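Local coordinates for protein nitroreductase FRM2 (PDB 4URP) that reduces 4-nitroquinoline N-oxide to 4-aminoquinoline N-oxide with NADH, using FMN as cofactor, and takes part in the oxidative stress response, at residues V52-H63 with A90-D99. Residues are numbered along the deposited sequence; the frame is centred on the assembly and turned at random.
Sequences VNRAVIIVGDTH and AYGSVIFFTD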
ATOM      1  N   VAL A  52      -4.662   8.655  -9.044  1.00 66.73           N
ATOM      2  CA  VAL A  52      -3.662   8.365 -10.064  1.00 59.84           C
ATOM      3  C   VAL A  52      -3.565   6.891 -10.439  1.00 64.32           C
ATOM      4  O   VAL A  52      -3.171   6.558 -11.551  1.00 69.57           O
ATOM      5  CB  VAL A  52      -2.265   8.848  -9.627  1.00 63.25           C
ATOM      6  CG1 VAL A  52      -2.227  10.364  -9.560  1.00 71.30           C
ATOM      7  CG2 VAL A  52      -1.881   8.234  -8.293  1.00 62.12           C
ATOM      8  N   ASN A  53      -3.917   6.008  -9.513  1.00 65.99           N
ATOM      9  CA  ASN A  53      -3.761   4.583  -9.762  1.00 63.13           C
ATOM     10  C   ASN A  53      -4.902   3.975 -10.566  1.00 54.75           C
ATOM     11  O   ASN A  53      -6.073   4.116 -10.213  1.00 52.48           O
ATOM     12  CB  ASN A  53      -3.539   3.822  -8.456  1.00 45.75           C
ATOM     13  CG  ASN A  53      -4.467   4.271  -7.356  1.00 51.89           C
ATOM     14  OD1 ASN A  53      -5.467   4.945  -7.601  1.00 74.42           O
ATOM     15  ND2 ASN A  53      -4.138   3.901  -6.127  1.00 58.43           N
ATOM     16  N   ARG A  54      -4.547   3.314 -11.660  1.00 55.82           N
ATOM     17  CA  ARG A  54      -5.509   2.556 -12.447  1.00 58.02           C
ATOM     18  C   ARG A  54      -5.034   1.119 -12.568  1.00 59.74           C
ATOM     19  O   ARG A  54      -4.040   0.734 -11.953  1.00 56.00           O
ATOM     20  CB  ARG A  54      -5.695   3.173 -13.834  1.00 62.07           C
ATOM     21  CG  ARG A  54      -4.538   4.028 -14.300  1.00 55.76           C
ATOM     22  CD  ARG A  54      -4.833   5.500 -14.088  1.00 62.12           C
ATOM     23  NE  ARG A  54      -6.266   5.754 -14.027  1.00 60.83           N
ATOM     24  CZ  ARG A  54      -6.810   6.965 -14.009  1.00 52.91           C
ATOM     25  NH1 ARG A  54      -6.043   8.047 -14.063  1.00 42.64           N
ATOM     26  NH2 ARG A  54      -8.125   7.092 -13.946  1.00 60.53           N
ATOM     27  N   ALA A  55      -5.749   0.326 -13.357  1.00 58.65           N
ATOM     28  CA  ALA A  55      -5.382  -1.070 -13.545  1.00 57.46           C
ATOM     29  C   ALA A  55      -5.927  -1.646 -14.844  1.00 66.13           C
ATOM     30  O   ALA A  55      -6.875  -1.126 -15.423  1.00 72.67           O
ATOM     31  CB  ALA A  55      -5.844  -1.904 -12.364  1.00 52.10           C
ATOM     32  N   VAL A  56      -5.300  -2.723 -15.297  1.00 64.81           N
ATOM     33  CA  VAL A  56      -5.752  -3.469 -16.461  1.00 63.24           C
ATOM     34  C   VAL A  56      -5.609  -4.955 -16.190  1.00 61.78           C
ATOM     35  O   VAL A  56      -4.548  -5.422 -15.788  1.00 69.36           O
ATOM     36  CB  VAL A  56      -4.953  -3.097 -17.727  1.00 55.14           C
ATOM     37  CG1 VAL A  56      -4.924  -4.257 -18.704  1.00 49.66           C
ATOM     38  CG2 VAL A  56      -5.547  -1.855 -18.378  1.00 58.71           C
ATOM     39  N   ILE A  57      -6.693  -5.695 -16.378  1.00 59.96           N
ATOM     40  CA  ILE A  57      -6.655  -7.142 -16.258  1.00 59.24           C
ATOM     41  C   ILE A  57      -6.526  -7.753 -17.638  1.00 62.98           C
ATOM     42  O   ILE A  57      -7.228  -7.361 -18.563  1.00 70.28           O
ATOM     43  CB  ILE A  57      -7.924  -7.683 -15.581  1.00 58.22           C
ATOM     44  CG1 ILE A  57      -7.890  -7.366 -14.085  1.00 65.62           C
ATOM     45  CG2 ILE A  57      -8.055  -9.186 -15.801  1.00 56.78           C
ATOM     46  CD1 ILE A  57      -9.003  -8.017 -13.311  1.00 79.61           C
ATOM     47  N   ILE A  58      -5.614  -8.702 -17.783  1.00 65.64           N
ATOM     48  CA  ILE A  58      -5.412  -9.338 -19.071  1.00 62.88           C
ATOM     49  C   ILE A  58      -5.507 -10.855 -18.935  1.00 64.93           C
ATOM     50  O   ILE A  58      -5.129 -11.422 -17.911  1.00 60.30           O
ATOM     51  CB  ILE A  58      -4.073  -8.902 -19.702  1.00 61.54           C
ATOM     52  CG1 ILE A  58      -4.195  -8.851 -21.226  1.00 74.30           C
ATOM     53  CG2 ILE A  58      -2.926  -9.793 -19.245  1.00 57.29           C
ATOM     54  CD1 ILE A  58      -3.038  -8.157 -21.898  1.00 66.21           C
ATOM     55  N   VAL A  59      -6.051 -11.500 -19.960  1.00 72.92           N
ATOM     56  CA  VAL A  59      -6.286 -12.939 -19.927  1.00 64.27           C
ATOM     57  C   VAL A  59      -6.142 -13.574 -21.304  1.00 69.12           C
ATOM     58  O   VAL A  59      -5.930 -12.887 -22.302  1.00 78.03           O
ATOM     59  CB  VAL A  59      -7.695 -13.267 -19.396  1.00 62.00           C
ATOM     60  CG1 VAL A  59      -7.710 -13.285 -17.871  1.00 61.80           C
ATOM     61  CG2 VAL A  59      -8.714 -12.280 -19.945  1.00 76.06           C
ATOM     62  N   GLY A  60      -6.264 -14.896 -21.341  1.00 66.63           N
ATOM     63  CA  GLY A  60      -6.261 -15.645 -22.583  1.00 78.58           C
ATOM     64  C   GLY A  60      -4.975 -15.526 -23.370  1.00 74.68           C
ATOM     65  O   GLY A  60      -3.881 -15.589 -22.815  1.00 64.32           O
ATOM     66  N   ASP A  61      -5.113 -15.354 -24.679  1.00 73.97           N
ATOM     67  CA  ASP A  61      -3.961 -15.228 -25.566  1.00 84.70           C
ATOM     68  C   ASP A  61      -3.398 -13.814 -25.561  1.00 78.88           C
ATOM     69  O   ASP A  61      -2.442 -13.523 -26.275  1.00 70.36           O
ATOM     70  CB  ASP A  61      -4.336 -15.637 -26.992  1.00 83.25           C
ATOM     71  CG  ASP A  61      -4.352 -17.137 -27.178  1.00 80.14           C
ATOM     72  OD1 ASP A  61      -5.343 -17.779 -26.770  1.00 86.45           O
ATOM     73  OD2 ASP A  61      -3.371 -17.675 -27.731  1.00 72.35           O
ATOM     74  N   THR A  62      -3.999 -12.940 -24.762  1.00 82.60           N
ATOM     75  CA  THR A  62      -3.472 -11.597 -24.583  1.00 77.22           C
ATOM     76  C   THR A  62      -2.569 -11.603 -23.361  1.00 73.84           C
ATOM     77  O   THR A  62      -1.656 -10.786 -23.244  1.00 68.75           O
ATOM     78  CB  THR A  62      -4.595 -10.571 -24.383  1.00 67.67           C
ATOM     79  OG1 THR A  62      -5.844 -11.136 -24.798  1.00 85.70           O
ATOM     80  CG2 THR A  62      -4.314  -9.313 -25.195  1.00 62.86           C
ATOM     81  N   HIS A  63      -2.833 -12.539 -22.457  1.00 69.16           N
ATOM     82  CA  HIS A  63      -1.994 -12.748 -21.288  1.00 63.26           C
ATOM     83  C   HIS A  63      -0.718 -13.460 -21.701  1.00 69.31           C
ATOM     84  O   HIS A  63       0.384 -13.047 -21.344  1.00 62.17           O
ATOM     85  CB  HIS A  63      -2.743 -13.595 -20.263  1.00 61.03           C
ATOM     86  CG  HIS A  63      -1.864 -14.180 -19.201  1.00 57.36           C
ATOM     87  ND1 HIS A  63      -1.545 -13.504 -18.045  1.00 53.67           N
ATOM     88  CD2 HIS A  63      -1.234 -15.376 -19.122  1.00 54.76           C
ATOM     89  CE1 HIS A  63      -0.758 -14.259 -17.294  1.00 56.69           C
ATOM     90  NE2 HIS A  63      -0.556 -15.402 -17.934  1.00 51.60           N
ATOM     91  N   ALA A  90      -1.022 -19.663 -15.703  1.00 70.97           N
ATOM     92  CA  ALA A  90      -1.939 -18.697 -15.113  1.00 63.27           C
ATOM     93  C   ALA A  90      -3.157 -18.441 -15.989  1.00 65.67           C
ATOM     94  O   ALA A  90      -3.088 -18.525 -17.215  1.00 78.17           O
ATOM     95  CB  ALA A  90      -1.218 -17.400 -14.826  1.00 49.73           C
ATOM     96  N   TYR A  91      -4.274 -18.124 -15.347  1.00 59.28           N
ATOM     97  CA  TYR A  91      -5.496 -17.796 -16.066  1.00 65.80           C
ATOM     98  C   TYR A  91      -5.362 -16.410 -16.673  1.00 61.78           C
ATOM     99  O   TYR A  91      -5.878 -16.142 -17.754  1.00 65.15           O
ATOM    100  CB  TYR A  91      -6.702 -17.854 -15.127  1.00 66.68           C
ATOM    101  CG  TYR A  91      -8.039 -17.879 -15.839  1.00 65.02           C
ATOM    102  CD1 TYR A  91      -8.553 -19.063 -16.348  1.00 67.20           C
ATOM    103  CD2 TYR A  91      -8.790 -16.721 -15.989  1.00 62.90           C
ATOM    104  CE1 TYR A  91      -9.777 -19.094 -16.995  1.00 68.47           C
ATOM    105  CE2 TYR A  91     -10.017 -16.741 -16.635  1.00 66.68           C
ATOM    106  CZ  TYR A  91     -10.504 -17.931 -17.135  1.00 77.87           C
ATOM    107  OH  TYR A  91     -11.722 -17.962 -17.779  1.00 74.27           O
ATOM    108  N   GLY A  92      -4.655 -15.535 -15.969  1.00 58.86           N
ATOM    109  CA  GLY A  92      -4.422 -14.184 -16.439  1.00 52.73           C
ATOM    110  C   GLY A  92      -3.566 -13.411 -15.460  1.00 52.28           C
ATOM    111  O   GLY A  92      -2.911 -13.997 -14.601  1.00 54.63           O
ATOM    112  N   SER A  93      -3.567 -12.090 -15.585  1.00 58.88           N
ATOM    113  CA  SER A  93      -2.788 -11.257 -14.682  1.00 60.22           C
ATOM    114  C   SER A  93      -3.374  -9.861 -14.552  1.00 60.74           C
ATOM    115  O   SER A  93      -3.757  -9.239 -15.539  1.00 62.19           O
ATOM    116  CB  SER A  93      -1.336 -11.162 -15.150  1.00 54.10           C
ATOM    117  OG  SER A  93      -1.224 -10.326 -16.290  1.00 53.80           O
ATOM    118  N   VAL A  94      -3.439  -9.378 -13.320  1.00 57.91           N
ATOM    119  CA  VAL A  94      -3.838  -8.009 -13.055  1.00 53.98           C
ATOM    120  C   VAL A  94      -2.594  -7.145 -13.003  1.00 49.82           C
ATOM    121  O   VAL A  94      -1.656  -7.439 -12.270  1.00 47.73           O
ATOM    122  CB  VAL A  94      -4.562  -7.884 -11.704  1.00 54.86           C
ATOM    123  CG1 VAL A  94      -5.126  -6.480 -11.540  1.00 51.66           C
ATOM    124  CG2 VAL A  94      -5.658  -8.923 -11.595  1.00 51.19           C
ATOM    125  N   ILE A  95      -2.586  -6.081 -13.790  1.00 49.51           N
ATOM    126  CA  ILE A  95      -1.460  -5.164 -13.790  1.00 57.01           C
ATOM    127  C   ILE A  95      -1.892  -3.763 -13.351  1.00 56.32           C
ATOM    128  O   ILE A  95      -2.924  -3.250 -13.781  1.00 62.20           O
ATOM    129  CB  ILE A  95      -0.739  -5.161 -15.159  1.00 46.70           C
ATOM    130  CG1 ILE A  95      -0.501  -3.739 -15.662  1.00 53.92           C
ATOM    131  CG2 ILE A  95      -1.514  -5.974 -16.179  1.00 34.27           C
ATOM    132  CD1 ILE A  95       0.824  -3.174 -15.244  1.00 60.29           C
ATOM    133  N   PHE A  96      -1.100  -3.160 -12.469  1.00 46.19           N
ATOM    134  CA  PHE A  96      -1.447  -1.877 -11.867  1.00 49.18           C
ATOM    135  C   PHE A  96      -0.592  -0.743 -12.411  1.00 52.69           C
ATOM    136  O   PHE A  96       0.579  -0.931 -12.740  1.00 51.17           O
ATOM    137  CB  PHE A  96      -1.298  -1.948 -10.346  1.00 58.26           C
ATOM    138  CG  PHE A  96      -2.172  -2.977  -9.703  1.00 56.64           C
ATOM    139  CD1 PHE A  96      -3.501  -2.707  -9.456  1.00 65.14           C
ATOM    140  CD2 PHE A  96      -1.662  -4.210  -9.339  1.00 56.23           C
ATOM    141  CE1 PHE A  96      -4.306  -3.643  -8.864  1.00 64.39           C
ATOM    142  CE2 PHE A  96      -2.467  -5.152  -8.745  1.00 61.17           C
ATOM    143  CZ  PHE A  96      -3.793  -4.868  -8.507  1.00 54.77           C
ATOM    144  N   PHE A  97      -1.193   0.436 -12.496  1.00 57.05           N
ATOM    145  CA  PHE A  97      -0.510   1.622 -12.989  1.00 55.21           C
ATOM    146  C   PHE A  97      -0.637   2.781 -12.012  1.00 56.80           C
ATOM    147  O   PHE A  97      -1.305   2.683 -10.984  1.00 54.20           O
ATOM    148  CB  PHE A  97      -1.115   2.073 -14.320  1.00 56.56           C
ATOM    149  CG  PHE A  97      -1.033   1.054 -15.413  1.00 57.87           C
ATOM    150  CD1 PHE A  97       0.094   0.965 -16.207  1.00 54.92           C
ATOM    151  CD2 PHE A  97      -2.094   0.206 -15.664  1.00 57.98           C
ATOM    152  CE1 PHE A  97       0.167   0.043 -17.218  1.00 51.25           C
ATOM    153  CE2 PHE A  97      -2.027  -0.721 -16.677  1.00 56.55           C
ATOM    154  CZ  PHE A  97      -0.892  -0.802 -17.457  1.00 52.30           C
ATOM    155  N   THR A  98       0.017   3.884 -12.357  1.00 57.51           N
ATOM    156  CA  THR A  98      -0.198   5.162 -11.695  1.00 56.68           C
ATOM    157  C   THR A  98      -0.171   6.265 -12.735  1.00 56.29           C
ATOM    158  O   THR A  98       0.856   6.507 -13.363  1.00 59.36           O
ATOM    159  CB  THR A  98       0.877   5.472 -10.646  1.00 59.45           C
ATOM    160  OG1 THR A  98       2.109   4.844 -11.019  1.00 56.92           O
ATOM    161  CG2 THR A  98       0.447   4.975  -9.275  1.00 53.63           C
ATOM    162  N   ASP A  99      -1.303   6.932 -12.916  1.00 50.74           N
ATOM    163  CA  ASP A  99      -1.388   8.035 -13.864  1.00 52.19           C
ATOM    164  C   ASP A  99      -0.431   9.143 -13.454  1.00 60.48           C
ATOM    165  O   ASP A  99      -0.665   9.853 -12.479  1.00 57.64           O
ATOM    166  CB  ASP A  99      -2.820   8.566 -13.939  1.00 53.59           C
ATOM    167  CG  ASP A  99      -3.102   9.313 -15.222  1.00 63.41           C
ATOM    168  OD1 ASP A  99      -2.144   9.810 -15.853  1.00 57.56           O
ATOM    169  OD2 ASP A  99      -4.286   9.401 -15.608  1.00 66.69           O
TER
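Val56 and Ile95 form an antiparallel hydrogen-bonded pair, Val56 N to Ile95 O and Ile95 N to Val56 O each 2.9 Å, and Ile58 with Ser93 repeats the pattern. These two-bond pairs and the buried side chains on them are the tight part. On the face carrying Ala55, Ile57 and Val94, Ile57 CG1 rests on Val94 CG2 at 3.7 Å, and helix 31-41 packs over Ala55 and Ile57. On the other face the Phe97 ring takes Val56 CB at its edge, 3.9 Å from Phe97 CE2, and Val188 of the second subunit packs on Val56. Strand 55-59 is outermost in the antiparallel sheet within this nitroreductase-family chain, with 92-99 beside it at 162° and 164-172 beyond. Past strand 55-59, His63 has CG anti to its backbone N (chi1 164°), and its ring lies with one face over Gly92 CA, a CH-pi contact 3.8 Å from the centroid. His63 NE2 hydrogen-bonds to Cys86 O, which probably restrains the ring's rotation. An alanine here would probably open a gap over Gly92 and leave Cys86 O without this donor. By contrast, the Arg54 and Asp99 side chains are partly exposed: the bent Arg54 chain brings NH1 to 2.7 Å from Asp99 OD2 in a salt bridge, guanidinium and carboxylate planes 59° apart. Nearby, Phe97 N to Arg54 O is straight, but Arg54 N to Phe97 O is weak at 3.4 Å.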